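Local coordinates for protein putative peptidase (Clostridium acetobutylicum, PDB 3K9T) that binds one zinc ion per subunit and probably serves in making modified polysaccharides, with no peptidase activity expected despite its aminopeptidase-like domain, at residues S13-G16 with G17-Y20; L339-S342 with Y343-Y346. All blocks are in the same frame, centred on the assembly; numbering follows the deposited sequence.

Interaction 1: S13-G16 with G17-Y20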
loop_
_atom_site.group_PDB
_atom_site.type_symbol
_atom_site.label_atom_id
_atom_site.label_comp_id
_atom_site.label_asym_id
_atom_site.label_seq_id
_atom_site.Cartn_x
_atom_site.Cartn_y
_atom_site.Cartn_z
ATOM N N SER A 13 31.443 -0.179 23.555
ATOM C CA SER A 13 31.236 -0.085 24.968
ATOM C C SER A 13 32.227 0.867 25.601
ATOM O O SER A 13 31.845 1.783 26.322
ATOM C CB SER A 13 31.395 -1.436 25.627
ATOM O OG SER A 13 31.714 -1.235 26.989
ATOM N N GLU A 14 33.506 0.636 25.355
ATOM C CA GLU A 14 34.530 1.530 25.857
ATOM C C GLU A 14 34.320 2.976 25.337
ATOM O O GLU A 14 34.426 3.937 26.095
ATOM C CB GLU A 14 35.889 0.986 25.435
ATOM C CG GLU A 14 37.107 1.800 25.877
ATOM C CD GLU A 14 38.399 1.197 25.348
ATOM O OE1 GLU A 14 38.801 0.091 25.789
ATOM O OE2 GLU A 14 39.001 1.840 24.468
ATOM N N THR A 15 34.013 3.134 24.051
ATOM C CA THR A 15 33.781 4.477 23.499
ATOM C C THR A 15 32.559 5.164 24.132
ATOM O O THR A 15 32.574 6.369 24.314
ATOM C CB THR A 15 33.627 4.427 21.975
ATOM O OG1 THR A 15 34.757 3.718 21.445
ATOM C CG2 THR A 15 33.522 5.847 21.360
ATOM N N GLY A 16 31.509 4.405 24.473
ATOM C CA GLY A 16 30.346 4.990 25.158
ATOM C C GLY A 16 30.779 5.684 26.459
ATOM O O GLY A 16 30.284 6.756 26.853
ATOM N N GLY A 17 31.733 5.064 27.125
ATOM C CA GLY A 17 32.316 5.644 28.310
ATOM C C GLY A 17 33.055 6.933 28.054
ATOM O O GLY A 17 32.902 7.866 28.825
ATOM N N GLU A 18 33.846 6.984 26.978
ATOM C CA GLU A 18 34.608 8.181 26.588
ATOM C C GLU A 18 33.657 9.299 26.163
ATOM O O GLU A 18 33.904 10.469 26.402
ATOM C CB GLU A 18 35.584 7.848 25.440
ATOM C CG GLU A 18 36.591 6.725 25.758
ATOM C CD GLU A 18 37.605 6.445 24.627
ATOM O OE1 GLU A 18 37.184 5.752 23.689
ATOM O OE2 GLU A 18 38.789 6.915 24.663
ATOM N N ILE A 19 32.554 8.910 25.507
ATOM C CA ILE A 19 31.540 9.872 25.072
ATOM C C ILE A 19 30.912 10.480 26.331
ATOM O O ILE A 19 30.729 11.694 26.403
ATOM C CB ILE A 19 30.457 9.263 24.143
ATOM C CG1 ILE A 19 31.075 8.765 22.816
ATOM C CG2 ILE A 19 29.379 10.288 23.830
ATOM C CD1 ILE A 19 30.124 7.861 21.975
ATOM N N TYR A 20 30.639 9.646 27.342
ATOM C CA TYR A 20 30.077 10.132 28.613
ATOM C C TYR A 20 30.989 11.174 29.302
ATOM O O TYR A 20 30.524 12.232 29.770
ATOM C CB TYR A 20 29.799 8.985 29.602
ATOM C CG TYR A 20 29.389 9.564 30.927
ATOM C CD1 TYR A 20 28.105 10.081 31.111
ATOM C CD2 TYR A 20 30.297 9.709 31.952
ATOM C CE1 TYR A 20 27.734 10.675 32.295
ATOM C CE2 TYR A 20 29.926 10.293 33.144
ATOM C CZ TYR A 20 28.643 10.782 33.319
ATOM O OH TYR A 20 28.275 11.384 34.526
#
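T15 meets two side chains of the next helical turn, I19 with its methyl and E18 along its CA and hydroxyl side. CG2 of T15 stands anti to the backbone N (the OG1 branch has chi1 -52°), which aims the methyl along the helix at I19, where it lies 4.0 Å from CD1 of I19. The two aliphatic groups run at a slant to each other rather than end on. CG1 of I19 lies on the backbone N side of its own residue and so folds back over the preceding turn, coming within 3.2 Å of the carbonyl O of T15. That same oxygen accepts the amide N of I19 at 2.8 Å, so the methylene lies beside an ordinary helical bond.

E18 also reaches back, its CG 3.5 Å from the carbonyl O of E14. It was modelled in two conformers, and its carboxylate contacts hold for the one described, in which the chain is extended beyond CG and OE1 ends 3.6 Å from CA of T15. OG1 of T15 is hydrogen-bonded to the carbonyl O of N11, one turn earlier. In the same conformer OE1 of E18 is 4.4 Å from OE2 of E14, which ND2 of N11 orients by a hydrogen bond. Y20 departs from the group: its CB passes the carbonyl O of G16, while its ring leads away from the turn and its hydroxyl bonds to E24.

The methyl of T15 and I19 thus make the apolar part facing helices 194-211 and 336-355; E18 borders it and also touches F206 of helix 194-211, and E14 lies on the exposed flank. The nearness of the two acids would, if anything, raise their pKa slightly, an effect that solvent on this flank probably damps.

Interaction 2: L339-S342 with Y343-Y346; sequences LADS and YKTY
T345 turns its hydroxyl back onto the carbonyl O of D341, one turn earlier, and donates OG1 to that oxygen at 2.8 Å, tilted 32° from the carbonyl plane. The side-chain rotation (chi1 -54°) sets OG1 anti to its own carbonyl carbon and beside the backbone N, bringing it back toward the preceding turn. The amide N of T345 bonds the same oxygen at 2.9 Å, the two donors arriving from opposite faces of the carbonyl plane; the hydroxyl proton of this buried residue is thus spent on the helix's own backbone. The carboxylate of D341 approaches T345 at a slant, and its OD2 is held by salt bridges to K260 and R316. K344, bent near its end, leaves NZ 4.1 Å from OD1 of D341, opposite charges near each other but not in contact. Y346 turns the edge of its ring to the carbonyl O of S342, which lies in the ring plane 3.2 Å from CD1 of Y346. In the domain, helix 336-355 packs against its neighbours through both tyrosines: Y343 on helices 12-26 and 194-211, Y346 on L203 and I207 of helix 194-211, with the hydroxyl of Y346 bonded to the carbonyl O of L314 in strand 311-315.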
loop_
_atom_site.group_PDB
_atom_site.type_symbol
_atom_site.label_atom_id
_atom_site.label_comp_id
_atom_site.label_asym_id
_atom_site.label_seq_id
_atom_site.Cartn_x
_atom_site.Cartn_y
_atom_site.Cartn_z
ATOM N N LEU A 339 24.565 5.509 24.918
ATOM C CA LEU A 339 25.552 6.249 24.141
ATOM C C LEU A 339 26.356 5.301 23.246
ATOM O O LEU A 339 26.506 5.544 22.027
ATOM C CB LEU A 339 26.450 7.004 25.072
ATOM C CG LEU A 339 25.762 8.167 25.762
ATOM C CD1 LEU A 339 26.560 8.496 27.017
ATOM C CD2 LEU A 339 25.606 9.379 24.814
ATOM N N ALA A 340 26.815 4.195 23.823
ATOM C CA ALA A 340 27.510 3.158 23.049
ATOM C C ALA A 340 26.661 2.688 21.874
ATOM O O ALA A 340 27.155 2.562 20.748
ATOM C CB ALA A 340 27.860 1.964 23.949
ATOM N N ASP A 341 25.381 2.435 22.132
ATOM C CA ASP A 341 24.507 1.902 21.093
ATOM C C ASP A 341 24.201 2.923 20.013
ATOM O O ASP A 341 24.145 2.588 18.831
ATOM C CB ASP A 341 23.203 1.374 21.671
ATOM C CG ASP A 341 22.315 0.743 20.604
ATOM O OD1 ASP A 341 22.584 -0.407 20.195
ATOM O OD2 ASP A 341 21.351 1.404 20.171
ATOM N N SER A 342 23.946 4.157 20.406
ATOM C CA SER A 342 23.743 5.211 19.408
ATOM C C SER A 342 24.991 5.385 18.510
ATOM O O SER A 342 24.889 5.555 17.319
ATOM C CB SER A 342 23.396 6.516 20.098
ATOM O OG SER A 342 22.195 6.388 20.844
ATOM N N TYR A 343 26.175 5.315 19.092
ATOM C CA TYR A 343 27.409 5.476 18.329
ATOM C C TYR A 343 27.616 4.321 17.348
ATOM O O TYR A 343 27.930 4.534 16.190
ATOM C CB TYR A 343 28.539 5.589 19.323
ATOM C CG TYR A 343 29.943 5.350 18.838
ATOM C CD1 TYR A 343 30.686 6.370 18.264
ATOM C CD2 TYR A 343 30.566 4.126 19.056
ATOM C CE1 TYR A 343 31.987 6.170 17.876
ATOM C CE2 TYR A 343 31.884 3.913 18.655
ATOM C CZ TYR A 343 32.584 4.944 18.078
ATOM O OH TYR A 343 33.885 4.757 17.700
ATOM N N LYS A 344 27.439 3.105 17.843
ATOM C CA LYS A 344 27.472 1.892 17.029
ATOM C C LYS A 344 26.477 2.005 15.849
ATOM O O LYS A 344 26.796 1.675 14.690
ATOM C CB LYS A 344 27.166 0.692 17.957
ATOM C CG LYS A 344 26.909 -0.659 17.310
ATOM C CD LYS A 344 27.224 -1.813 18.289
ATOM C CE LYS A 344 26.046 -2.249 19.142
ATOM N NZ LYS A 344 25.119 -3.091 18.361
ATOM N N THR A 345 25.284 2.517 16.120
ATOM C CA THR A 345 24.251 2.586 15.077
ATOM C C THR A 345 24.631 3.605 13.985
ATOM O O THR A 345 24.488 3.355 12.777
ATOM C CB THR A 345 22.865 2.849 15.654
ATOM O OG1 THR A 345 22.544 1.870 16.685
ATOM C CG2 THR A 345 21.841 2.816 14.533
ATOM N N TYR A 346 25.119 4.750 14.419
ATOM C CA TYR A 346 25.585 5.764 13.498
ATOM C C TYR A 346 26.709 5.191 12.652
ATOM O O TYR A 346 26.729 5.397 11.439
ATOM C CB TYR A 346 26.025 7.066 14.234
ATOM C CG TYR A 346 24.918 8.107 14.409
ATOM C CD1 TYR A 346 23.935 7.969 15.381
ATOM C CD2 TYR A 346 24.885 9.258 13.622
ATOM C CE1 TYR A 346 22.943 8.944 15.540
ATOM C CE2 TYR A 346 23.902 10.231 13.771
ATOM C CZ TYR A 346 22.926 10.070 14.715
ATOM O OH TYR A 346 21.943 11.040 14.870
#

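In the fold
Interactions 1 and 2 are single-turn contacts on two helices, 12-26 and 336-355, far apart in sequence but packed together in the aminopeptidase-like domain, their centres about 10 Å apart. Y343 is the main bridge: CZ of Y343 lies 3.5 Å from CG2 of T15, and CB of Y343 lies 3.8 Å from CD1 of I19. L339 extends this apolar seam, its CD2 4.0 Å from CG2 of I19. Helix 194-211 packs against both helices and carries the zinc ligand D196 near its start; the side chain of D196 is about 12 Å from that of L339. Interaction 1 lies away from the metal site; the hydroxyl of Y20 is hydrogen-bonded to a diol that is probably from the crystallisation liquor.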